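ABC transporter periplasmic peptide-binding protein (Pseudoalteromonas, PDB 4QFO) probably binds dipeptides in the periplasm for delivery to an ABC transporter, and is seen here with a methionine–leucine dipeptide in its binding cleft. Local coordinates at residues A325-N330 with Y385-R390; M374-M379 with S428-W433; N43-T48 with V184-E189; E36-S41 with Y218-L223. All blocks are in the same frame, centred on the assembly; numbering follows the deposited sequence.

Contact 1 (A325-N330 with Y385-R390); sequences AVYYGN and YNPNAR. With LEU (leucine), chain D.
An Asx turn leading into helix 389-401, made by Asn386 to Asn388, packs against Val326 and Tyr327, which follow helix 319-325. Asn386 OD1 accepts from Asn388 N at 3.0 Å, and Asn388 in turn caps the helix through OD1 to Lys391 N; asparagine suits both places because its short side chain can bond to nearby backbone. Pro387, held between them, presents its ring to the other segment. Its CG lies 4.0 Å from Val326 CG1, and its CD meets CE1 of Tyr327 obliquely at 3.4 Å. Val326 CG1 is anti to the backbone N (chi1 173°), which brings this methyl to Pro387 and to the Asn386 amide. Met392 of the helix also touches Val326 and Tyr327, adding to the apolar packing. The Tyr327 ring runs past the proline so that its hydroxyl reaches the backbone: OH donates to Tyr385 O, which lies at the ring edge, at a modelled 2.5 Å, a length so short that its exact value is doubtful. Tyrosine thus joins apolar packing to a polar tip. The peptide held by this bond carries a residue of the binding site, since Tyr385 OH donates to OXT of the bound leucine at 2.6 Å.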
# COMPACT_ATOMS: atom_id res chain seq x y z
N ALA A 325 -0.15 17.62 -17.84
CA ALA A 325 1.30 17.78 -17.69
C ALA A 325 1.95 16.74 -16.77
O ALA A 325 3.10 16.35 -16.99
CB ALA A 325 1.62 19.17 -17.19
N VAL A 326 1.24 16.32 -15.73
CA VAL A 326 1.76 15.29 -14.82
C VAL A 326 1.37 13.88 -15.28
O VAL A 326 2.21 12.99 -15.41
CB VAL A 326 1.28 15.53 -13.38
CG1 VAL A 326 1.68 14.36 -12.48
CG2 VAL A 326 1.81 16.87 -12.85
N TYR A 327 0.08 13.66 -15.53
CA TYR A 327 -0.37 12.32 -15.91
C TYR A 327 -0.26 12.03 -17.39
O TYR A 327 -0.54 10.91 -17.80
CB TYR A 327 -1.79 12.06 -15.41
CG TYR A 327 -1.87 11.98 -13.91
CD1 TYR A 327 -1.70 10.76 -13.25
CD2 TYR A 327 -2.11 13.12 -13.14
CE1 TYR A 327 -1.77 10.68 -11.87
CE2 TYR A 327 -2.18 13.05 -11.76
CZ TYR A 327 -2.01 11.83 -11.13
OH TYR A 327 -2.07 11.78 -9.75
N TYR A 328 0.15 13.02 -18.18
CA TYR A 328 0.36 12.86 -19.63
C TYR A 328 -0.87 12.28 -20.32
O TYR A 328 -0.75 11.42 -21.18
CB TYR A 328 1.54 11.93 -19.89
CG TYR A 328 2.89 12.59 -19.79
CD1 TYR A 328 3.21 13.38 -18.69
CD2 TYR A 328 3.85 12.42 -20.80
CE1 TYR A 328 4.45 14.00 -18.59
CE2 TYR A 328 5.09 13.03 -20.71
CZ TYR A 328 5.38 13.82 -19.60
OH TYR A 328 6.61 14.45 -19.50
N GLY A 329 -2.05 12.72 -19.91
CA GLY A 329 -3.29 12.21 -20.47
C GLY A 329 -3.66 10.80 -20.05
O GLY A 329 -4.68 10.28 -20.50
N ASN A 330 -2.88 10.17 -19.17
CA ASN A 330 -3.14 8.77 -18.81
C ASN A 330 -3.99 8.52 -17.57
O ASN A 330 -4.51 7.42 -17.39
CB ASN A 330 -1.84 7.97 -18.72
CG ASN A 330 -1.14 7.85 -20.05
OD1 ASN A 330 -1.76 7.51 -21.06
ND2 ASN A 330 0.16 8.15 -20.08
N TYR A 385 -0.38 6.27 -8.23
CA TYR A 385 -1.38 7.32 -8.08
C TYR A 385 -0.86 8.70 -8.46
O TYR A 385 -1.64 9.63 -8.61
CB TYR A 385 -1.96 7.32 -6.67
CG TYR A 385 -0.95 7.20 -5.55
CD1 TYR A 385 -0.29 8.32 -5.05
CD2 TYR A 385 -0.67 5.97 -4.96
CE1 TYR A 385 0.61 8.22 -4.01
CE2 TYR A 385 0.24 5.85 -3.93
CZ TYR A 385 0.88 6.99 -3.46
OH TYR A 385 1.79 6.90 -2.43
N ASN A 386 0.45 8.81 -8.64
CA ASN A 386 1.09 10.10 -8.90
C ASN A 386 2.51 9.90 -9.42
O ASN A 386 3.42 9.64 -8.65
CB ASN A 386 1.12 10.99 -7.64
CG ASN A 386 1.63 12.41 -7.93
OD1 ASN A 386 2.27 12.67 -8.96
ND2 ASN A 386 1.34 13.34 -7.02
N PRO A 387 2.67 10.01 -10.75
CA PRO A 387 3.95 9.74 -11.40
C PRO A 387 5.00 10.82 -11.14
O PRO A 387 6.17 10.57 -11.40
CB PRO A 387 3.58 9.70 -12.89
CG PRO A 387 2.30 10.48 -13.00
CD PRO A 387 1.57 10.20 -11.71
N ASN A 388 4.60 12.00 -10.65
CA ASN A 388 5.55 13.08 -10.43
C ASN A 388 5.08 14.17 -9.48
O ASN A 388 4.63 15.24 -9.91
CB ASN A 388 5.93 13.73 -11.77
CG ASN A 388 7.22 14.53 -11.67
OD1 ASN A 388 7.64 14.94 -10.59
ND2 ASN A 388 7.84 14.79 -12.81
N ALA A 389 5.22 13.91 -8.18
CA ALA A 389 4.70 14.81 -7.16
C ALA A 389 5.39 16.17 -7.19
O ALA A 389 4.76 17.20 -6.96
CB ALA A 389 4.82 14.18 -5.77
N ARG A 390 6.70 16.17 -7.47
CA ARG A 390 7.48 17.40 -7.57
C ARG A 390 6.92 18.31 -8.67
O ARG A 390 6.67 19.49 -8.45
CB ARG A 390 8.96 17.07 -7.85
CG ARG A 390 9.99 18.04 -7.29
CD ARG A 390 9.48 19.45 -7.25
NE ARG A 390 10.52 20.47 -7.15
CZ ARG A 390 11.28 20.68 -6.08
NH1 ARG A 390 11.16 19.92 -5.00
NH2 ARG A 390 12.18 21.65 -6.10
N LEU D . 1.34 2.52 0.23
CA LEU D . 1.84 3.83 -0.15
C LEU D . 2.67 3.64 -1.41
O LEU D . 3.32 2.60 -1.56
CB LEU D . 2.73 4.39 0.96
CG LEU D . 2.16 5.34 2.02
CD1 LEU D . 0.68 5.12 2.24
CD2 LEU D . 2.96 5.23 3.32
OXT LEU D . 2.72 4.50 -2.30

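Contact 2 (M374-M379 with S428-W433); sequences MSIWAM and SVLLGW. With MET (methionine), chain C; LEU (leucine), chain D.
Met374 meets Ser428 through its methyl: the chain bends at chi3 (-70°) and lays CE 3.7 Å from Ser428 CB. Ser375 contributes its backbone. Its carbonyl O takes a hydrogen bond of 2.9 Å from Ser428 OG, which arrives in the carbonyl plane on a lone pair; serine is small enough to fold its hydroxyl back onto the neighbouring strand, and Trp295 NE1 adds a weak bond to the same OG. Ile376 points its CG2 methyl at Leu430 CG, 3.9 Å away, and Trp295 of strand 291-297 packs on both side chains. At Trp377 the backbones engage in parallel register with Val429. Trp377 N donates to Ser428 O at 2.8 Å and Leu430 N to Trp377 O at 2.9 Å, both nearly straight, so that Trp377 bonds to the residues before and after its partner, as parallel β-sheet requires. Strand 372-378 is thereby the middle one of three parallel strands, with 405-410 along its other edge. Trp377 CB and Val429 CB, 4.0 Å apart, share one face of the sheet, where helix 414-422 covers them through Ile421; a β-branched valine and a broad indole suit that buried layer. Met379 reaches across with SD to Leu431 CD2 at 3.6 Å, the two side chains crossing at about a right angle. Farther along its strand, Trp433 carries the amino N of the bound methionine over one ring face, 3.1 Å above the plane and offset toward the rim, while Asp436 OD1 bonds to that peptide.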
# COMPACT_ATOMS: atom_id res chain seq x y z
N MET A 374 3.03 28.49 3.02
CA MET A 374 2.77 27.11 3.37
C MET A 374 3.68 26.14 2.65
O MET A 374 4.20 26.45 1.58
CB MET A 374 1.31 26.75 3.09
CG MET A 374 0.95 26.70 1.62
SD MET A 374 -0.71 25.99 1.38
CE MET A 374 -0.40 24.26 1.81
N SER A 375 3.87 24.97 3.23
CA SER A 375 4.64 23.94 2.57
C SER A 375 3.74 22.93 1.85
O SER A 375 2.65 22.61 2.31
CB SER A 375 5.58 23.22 3.55
OG SER A 375 4.84 22.55 4.56
N ILE A 376 4.18 22.46 0.70
CA ILE A 376 3.57 21.30 0.10
C ILE A 376 4.69 20.27 0.05
O ILE A 376 5.73 20.51 -0.56
CB ILE A 376 3.05 21.59 -1.33
CG1 ILE A 376 1.86 22.56 -1.29
CG2 ILE A 376 2.67 20.28 -2.01
CD1 ILE A 376 1.30 22.88 -2.67
N TRP A 377 4.48 19.16 0.75
CA TRP A 377 5.46 18.08 0.79
C TRP A 377 5.21 17.16 -0.40
O TRP A 377 4.12 16.63 -0.57
CB TRP A 377 5.32 17.32 2.11
CG TRP A 377 5.88 18.05 3.29
CD1 TRP A 377 5.60 19.34 3.68
CD2 TRP A 377 6.81 17.54 4.25
NE1 TRP A 377 6.30 19.65 4.82
CE2 TRP A 377 7.06 18.57 5.19
CE3 TRP A 377 7.48 16.32 4.40
CZ2 TRP A 377 7.93 18.41 6.26
CZ3 TRP A 377 8.34 16.16 5.48
CH2 TRP A 377 8.56 17.20 6.39
N ALA A 378 6.24 16.97 -1.22
CA ALA A 378 6.11 16.23 -2.46
C ALA A 378 6.94 14.96 -2.42
O ALA A 378 8.11 14.98 -2.06
CB ALA A 378 6.57 17.10 -3.61
N MET A 379 6.31 13.85 -2.79
CA MET A 379 6.97 12.55 -2.87
C MET A 379 8.14 12.57 -3.84
O MET A 379 8.02 13.12 -4.94
CB MET A 379 5.98 11.47 -3.29
CG MET A 379 4.68 11.54 -2.53
SD MET A 379 3.60 10.19 -2.96
CE MET A 379 3.07 10.72 -4.58
N SER A 428 0.91 20.47 4.33
CA SER A 428 0.14 19.72 3.35
C SER A 428 1.06 18.77 2.57
O SER A 428 2.28 18.97 2.51
CB SER A 428 -0.61 20.65 2.42
OG SER A 428 0.23 21.20 1.42
N VAL A 429 0.48 17.73 2.00
CA VAL A 429 1.29 16.70 1.37
C VAL A 429 0.57 16.07 0.20
O VAL A 429 -0.63 15.79 0.26
CB VAL A 429 1.69 15.57 2.37
CG1 VAL A 429 0.49 15.00 3.04
CG2 VAL A 429 2.50 14.46 1.67
N LEU A 430 1.33 15.81 -0.86
CA LEU A 430 0.84 15.07 -2.01
C LEU A 430 1.13 13.59 -1.80
O LEU A 430 2.25 13.13 -2.03
CB LEU A 430 1.50 15.56 -3.30
CG LEU A 430 1.25 17.02 -3.69
CD1 LEU A 430 2.14 17.41 -4.86
CD2 LEU A 430 -0.22 17.25 -4.02
N LEU A 431 0.13 12.84 -1.35
CA LEU A 431 0.29 11.41 -1.13
C LEU A 431 -0.80 10.63 -1.85
O LEU A 431 -1.42 11.13 -2.78
CB LEU A 431 0.27 11.10 0.37
CG LEU A 431 1.59 10.59 0.95
CD1 LEU A 431 1.43 10.24 2.42
CD2 LEU A 431 2.11 9.39 0.17
N GLY A 432 -1.02 9.39 -1.43
CA GLY A 432 -2.02 8.55 -2.06
C GLY A 432 -2.06 7.13 -1.54
O GLY A 432 -1.49 6.81 -0.50
N TRP A 433 -2.76 6.27 -2.27
CA TRP A 433 -2.95 4.88 -1.88
C TRP A 433 -3.16 4.04 -3.12
O TRP A 433 -3.99 4.37 -3.96
CB TRP A 433 -4.14 4.78 -0.94
CG TRP A 433 -4.36 3.44 -0.27
CD1 TRP A 433 -5.32 2.53 -0.59
CD2 TRP A 433 -3.63 2.89 0.83
NE1 TRP A 433 -5.24 1.44 0.25
CE2 TRP A 433 -4.20 1.63 1.12
CE3 TRP A 433 -2.53 3.32 1.58
CZ2 TRP A 433 -3.72 0.81 2.14
CZ3 TRP A 433 -2.07 2.51 2.61
CH2 TRP A 433 -2.66 1.26 2.87
N MET C . -1.39 0.23 0.07
CA MET C . 0.04 0.51 -0.03
C MET C . 0.33 1.95 -0.41
O MET C . -0.32 2.52 -1.28
CB MET C . 0.69 -0.41 -1.07
CG MET C . 1.08 -1.76 -0.49
SD MET C . 1.40 -3.02 -1.75
CE MET C . 1.88 -2.03 -3.16
N LEU D . 1.34 2.52 0.23
CA LEU D . 1.84 3.83 -0.15
C LEU D . 2.67 3.64 -1.41
O LEU D . 3.32 2.60 -1.56
CB LEU D . 2.73 4.39 0.96
CG LEU D . 2.16 5.34 2.02
CD1 LEU D . 0.68 5.12 2.24
CD2 LEU D . 2.96 5.23 3.32
OXT LEU D . 2.72 4.50 -2.30

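Contact 3 (N43-T48 with V184-E189); sequences NPQVTT and VVLSKE. With LEU (leucine), chain D; MET (methionine), chain C.
Pro44 opens a short 3-10 turn whose backbone stays well clear of the segment 184-189, the closest CA atoms being those of Pro44 and Val184 at 7.2 Å, so side chains and one water make the contact. The proline ring turns toward Val184 and sets CG 3.7 Å from Val184 CG2, the two side chains crossing at about a right angle; its other neighbours include Ile53 and Ile56 of helix 50-60. The two residues flanking this proline bond to each other. Asn43 OD1 takes the N-H of Gln45 from above the carbonyl plane, an Asx turn, while Asn43 ND2 donates almost straight to Gln45 OE1 at 3.0 Å, and also to Asp204 OD1. Both amides are thus fixed in rotation. This turn belongs to the loop between strand 30-35 and helix 50-60, whose far end reaches the dipeptide site: Thr48 O accepts from the N of the bound leucine at 2.8 Å. Leu186 comes against these paired amides with one methyl, CD1, which lies 3.4 Å from Gln45 OE1 and 3.6 Å from Asn43 ND2. A branched aliphatic residue fits here because it can lie against polar groups already bonded to one another or to other residues. Gln45, extended beyond CG (chi2 -175°), approaches Leu186 from the opposite direction and carries its amide far enough for NE2 to donate to a water at 2.8 Å. The same water donates to Val184 O at 2.9 Å, bridging the segments, and Thr121 O of helix 115-126 is a second acceptor for NE2.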
# COMPACT_ATOMS: atom_id res chain seq x y z
N ASN A 43 9.90 -7.91 6.86
CA ASN A 43 8.60 -8.40 7.30
C ASN A 43 7.52 -7.39 6.92
O ASN A 43 7.51 -6.27 7.44
CB ASN A 43 8.60 -8.64 8.81
CG ASN A 43 7.27 -9.17 9.30
OD1 ASN A 43 6.39 -9.51 8.50
ND2 ASN A 43 7.10 -9.26 10.60
N PRO A 44 6.61 -7.77 5.99
CA PRO A 44 5.52 -6.92 5.48
C PRO A 44 4.60 -6.37 6.57
O PRO A 44 3.97 -5.33 6.39
CB PRO A 44 4.71 -7.89 4.59
CG PRO A 44 5.67 -8.96 4.21
CD PRO A 44 6.66 -9.09 5.32
N GLN A 45 4.52 -7.08 7.69
CA GLN A 45 3.67 -6.70 8.81
C GLN A 45 3.99 -5.32 9.38
O GLN A 45 3.13 -4.70 9.98
CB GLN A 45 3.83 -7.70 9.96
CG GLN A 45 3.27 -9.07 9.72
CD GLN A 45 3.38 -9.94 10.95
OE1 GLN A 45 4.34 -9.83 11.72
NE2 GLN A 45 2.40 -10.81 11.15
N VAL A 46 5.24 -4.87 9.23
CA VAL A 46 5.65 -3.65 9.91
C VAL A 46 5.61 -2.39 9.02
O VAL A 46 6.15 -1.35 9.38
CB VAL A 46 7.06 -3.80 10.59
CG1 VAL A 46 7.06 -4.92 11.60
CG2 VAL A 46 8.14 -4.03 9.56
N THR A 47 4.95 -2.48 7.87
CA THR A 47 4.93 -1.34 6.94
C THR A 47 3.68 -1.31 6.06
O THR A 47 2.98 -2.32 5.94
CB THR A 47 6.20 -1.32 6.02
OG1 THR A 47 6.30 -0.05 5.35
CG2 THR A 47 6.16 -2.44 4.98
N THR A 48 3.40 -0.16 5.45
CA THR A 48 2.40 -0.06 4.40
C THR A 48 3.01 0.50 3.12
O THR A 48 2.31 0.82 2.18
CB THR A 48 1.18 0.81 4.79
OG1 THR A 48 1.61 2.13 5.19
CG2 THR A 48 0.41 0.15 5.93
N VAL A 184 1.24 -12.10 5.34
CA VAL A 184 2.11 -13.24 5.03
C VAL A 184 2.19 -14.15 6.25
O VAL A 184 1.92 -13.71 7.37
CB VAL A 184 3.54 -12.80 4.67
CG1 VAL A 184 3.56 -12.04 3.35
CG2 VAL A 184 4.13 -11.95 5.79
N VAL A 185 2.55 -15.41 6.03
CA VAL A 185 2.73 -16.36 7.13
C VAL A 185 4.22 -16.44 7.50
O VAL A 185 5.07 -16.55 6.63
CB VAL A 185 2.21 -17.75 6.75
CG1 VAL A 185 2.65 -18.77 7.79
CG2 VAL A 185 0.69 -17.73 6.61
N LEU A 186 4.51 -16.40 8.80
CA LEU A 186 5.88 -16.38 9.30
C LEU A 186 6.18 -17.68 10.04
O LEU A 186 5.27 -18.45 10.34
CB LEU A 186 6.10 -15.17 10.23
CG LEU A 186 5.70 -13.80 9.65
CD1 LEU A 186 5.82 -12.67 10.68
CD2 LEU A 186 6.51 -13.48 8.39
N SER A 187 7.44 -17.90 10.36
CA SER A 187 7.88 -19.13 11.02
C SER A 187 7.98 -18.99 12.54
O SER A 187 8.85 -18.29 13.06
CB SER A 187 9.24 -19.57 10.43
OG SER A 187 9.91 -20.50 11.28
N LYS A 188 7.09 -19.66 13.25
CA LYS A 188 7.17 -19.68 14.70
C LYS A 188 8.48 -20.32 15.21
O LYS A 188 9.09 -19.82 16.16
CB LYS A 188 5.97 -20.38 15.31
CG LYS A 188 6.11 -20.53 16.80
CD LYS A 188 4.93 -21.23 17.45
CE LYS A 188 5.06 -21.10 18.98
NZ LYS A 188 3.92 -21.72 19.69
N GLU A 189 8.92 -21.41 14.58
CA GLU A 189 10.14 -22.08 15.02
C GLU A 189 11.36 -21.15 14.97
O GLU A 189 12.18 -21.13 15.89
CB GLU A 189 10.41 -23.37 14.25
CG GLU A 189 11.68 -24.08 14.73
CD GLU A 189 12.04 -25.36 13.95
OE1 GLU A 189 11.38 -25.72 12.95
OE2 GLU A 189 13.01 -26.03 14.37
N LEU D . 1.34 2.52 0.23
CA LEU D . 1.84 3.83 -0.15
C LEU D . 2.67 3.64 -1.41
O LEU D . 3.32 2.60 -1.56
CB LEU D . 2.73 4.39 0.96
CG LEU D . 2.16 5.34 2.02
CD1 LEU D . 0.68 5.12 2.24
CD2 LEU D . 2.96 5.23 3.32
OXT LEU D . 2.72 4.50 -2.30
N MET C . -1.39 0.23 0.07
CA MET C . 0.04 0.51 -0.03
C MET C . 0.33 1.95 -0.41
O MET C . -0.32 2.52 -1.28
CB MET C . 0.69 -0.41 -1.07
CG MET C . 1.08 -1.76 -0.49
SD MET C . 1.40 -3.02 -1.75
CE MET C . 1.88 -2.03 -3.16
O HOH W 1 1.12 -11.25 8.73

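Contact 4 (E36-S41 with Y218-L223); sequences EANPVS and YRRDHL
Tyr218 reaches from the strand 213-219 toward Asn38 and Pro39, with CG anti to the backbone N (chi1 167°). Beyond CB the ring runs toward Asn38 and Pro39, with the backbone N of Arg220 over one face and Phe42 in an edge-to-face contact. At CE1 the ring meets Pro39 CG obliquely at 3.7 Å, a stiff apolar partner for an aromatic carbon. The hydroxyl at the tip lies by the Asn38 amide, which sits at the ring edge with its plane turned 29° from that of the ring. A water that donates to Pro39 O at 3.0 Å also lies weakly bonded near Tyr218 OH. Tyrosine suits this half-covered spot, giving its ring to the proline and its OH to polar surroundings. Asn38 also packs against the turn beyond the strand: its CB is 3.4 Å from Asp221 OD1. The carboxylate's other oxygen, OD2, forms a salt bridge of 2.7 Å with Arg220 NH2, although the hydrogen bond within it is bent and weak. Asp221 takes a positive phi, 63°, as the chain reverses. Arg219 O then accepts from both His222 N and Leu223 N, a classic β-bulge in the hairpin joining strands 213-219 and 223-228.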
# COMPACT_ATOMS: atom_id res chain seq x y z
N GLU A 36 12.52 1.34 -6.76
CA GLU A 36 12.56 2.78 -6.57
C GLU A 36 13.06 3.17 -5.18
O GLU A 36 13.41 4.32 -4.94
CB GLU A 36 11.21 3.44 -6.92
CG GLU A 36 10.08 3.25 -5.89
CD GLU A 36 9.32 1.94 -6.04
OE1 GLU A 36 9.76 1.06 -6.80
OE2 GLU A 36 8.26 1.80 -5.38
N ALA A 37 13.10 2.22 -4.25
CA ALA A 37 13.48 2.57 -2.89
C ALA A 37 14.00 1.40 -2.06
O ALA A 37 13.74 0.23 -2.35
CB ALA A 37 12.30 3.27 -2.14
N ASN A 38 14.75 1.76 -1.03
CA ASN A 38 15.26 0.83 -0.05
C ASN A 38 14.16 0.21 0.81
O ASN A 38 13.30 0.93 1.32
CB ASN A 38 16.23 1.57 0.86
CG ASN A 38 17.08 0.65 1.64
OD1 ASN A 38 16.99 0.58 2.86
ND2 ASN A 38 17.93 -0.10 0.94
N PRO A 39 14.18 -1.13 0.96
CA PRO A 39 13.20 -1.84 1.80
C PRO A 39 13.42 -1.48 3.26
O PRO A 39 14.56 -1.56 3.70
CB PRO A 39 13.58 -3.32 1.60
CG PRO A 39 15.00 -3.30 1.26
CD PRO A 39 15.18 -2.05 0.40
N VAL A 40 12.37 -1.11 3.98
CA VAL A 40 12.51 -0.71 5.38
C VAL A 40 12.49 -1.91 6.32
O VAL A 40 12.84 -1.79 7.49
CB VAL A 40 11.36 0.24 5.84
CG1 VAL A 40 11.32 1.46 4.97
CG2 VAL A 40 10.02 -0.50 5.82
N SER A 41 12.04 -3.05 5.82
CA SER A 41 12.00 -4.26 6.63
C SER A 41 11.91 -5.47 5.72
O SER A 41 11.64 -5.33 4.54
CB SER A 41 10.79 -4.23 7.55
OG SER A 41 10.68 -5.46 8.24
N TYR A 218 21.66 -8.57 1.53
CA TYR A 218 21.08 -7.24 1.48
C TYR A 218 22.13 -6.18 1.76
O TYR A 218 22.77 -6.20 2.80
CB TYR A 218 19.97 -7.12 2.52
CG TYR A 218 19.52 -5.71 2.78
CD1 TYR A 218 19.07 -4.90 1.74
CD2 TYR A 218 19.53 -5.18 4.07
CE1 TYR A 218 18.64 -3.61 1.98
CE2 TYR A 218 19.10 -3.90 4.31
CZ TYR A 218 18.66 -3.11 3.28
OH TYR A 218 18.23 -1.83 3.53
N ARG A 219 22.30 -5.24 0.83
CA ARG A 219 23.23 -4.15 1.04
C ARG A 219 22.44 -2.84 0.99
O ARG A 219 21.88 -2.47 -0.05
CB ARG A 219 24.37 -4.19 0.02
CG ARG A 219 25.13 -5.54 0.02
CD ARG A 219 26.00 -5.78 -1.22
NE ARG A 219 27.16 -4.89 -1.28
CZ ARG A 219 28.26 -5.04 -0.55
NH1 ARG A 219 28.36 -6.04 0.32
NH2 ARG A 219 29.27 -4.18 -0.67
N ARG A 220 22.38 -2.16 2.13
CA ARG A 220 21.54 -0.99 2.32
C ARG A 220 21.68 -0.03 1.16
O ARG A 220 22.79 0.31 0.78
CB ARG A 220 21.93 -0.26 3.62
CG ARG A 220 20.78 -0.10 4.60
CD ARG A 220 21.07 1.00 5.61
NE ARG A 220 20.93 2.33 5.03
CZ ARG A 220 19.86 3.12 5.20
NH1 ARG A 220 18.84 2.71 5.94
NH2 ARG A 220 19.82 4.32 4.63
N ASP A 221 20.54 0.38 0.61
CA ASP A 221 20.50 1.39 -0.44
C ASP A 221 21.20 0.98 -1.71
O ASP A 221 21.49 1.82 -2.55
CB ASP A 221 21.10 2.70 0.06
CG ASP A 221 20.36 3.25 1.25
OD1 ASP A 221 19.12 3.43 1.14
OD2 ASP A 221 21.00 3.47 2.30
N HIS A 222 21.46 -0.31 -1.88
CA HIS A 222 22.21 -0.73 -3.04
C HIS A 222 21.57 -1.93 -3.76
O HIS A 222 21.22 -1.84 -4.94
CB HIS A 222 23.66 -1.01 -2.64
CG HIS A 222 24.51 -1.54 -3.76
ND1 HIS A 222 25.66 -2.27 -3.54
CD2 HIS A 222 24.37 -1.44 -5.10
CE1 HIS A 222 26.19 -2.60 -4.70
NE2 HIS A 222 25.43 -2.11 -5.66
N LEU A 223 21.41 -3.04 -3.07
CA LEU A 223 20.77 -4.20 -3.69
C LEU A 223 20.25 -5.18 -2.66
O LEU A 223 20.65 -5.17 -1.50
CB LEU A 223 21.70 -4.91 -4.68
CG LEU A 223 22.93 -5.64 -4.15
CD1 LEU A 223 22.58 -7.09 -3.82
CD2 LEU A 223 24.06 -5.58 -5.17
O HOH W 2 16.06 -2.60 6.09

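In the fold
Contacts 4 and 3 come first along the chain, with 43-48 and 184-189 both lying between 36-41 and 218-223; contacts 1 and 2 follow, their segments alternating as strand 372-378 leads on toward helix 389-401. Contacts 1 and 2 have centres 14 Å apart and touch, Tyr385 packing on Gly432. Contacts 3 and 4 are 18 Å apart and share the loop between strand 30-35 and helix 50-60. Contact 3 lies about 33 Å from contact 1 and 29 Å from contact 2, centre to centre, across the middle of the chain. Tyr385, Trp433 and Thr48 nevertheless converge on the dipeptide, consistent with the two-lobed clamp of periplasmic binding proteins.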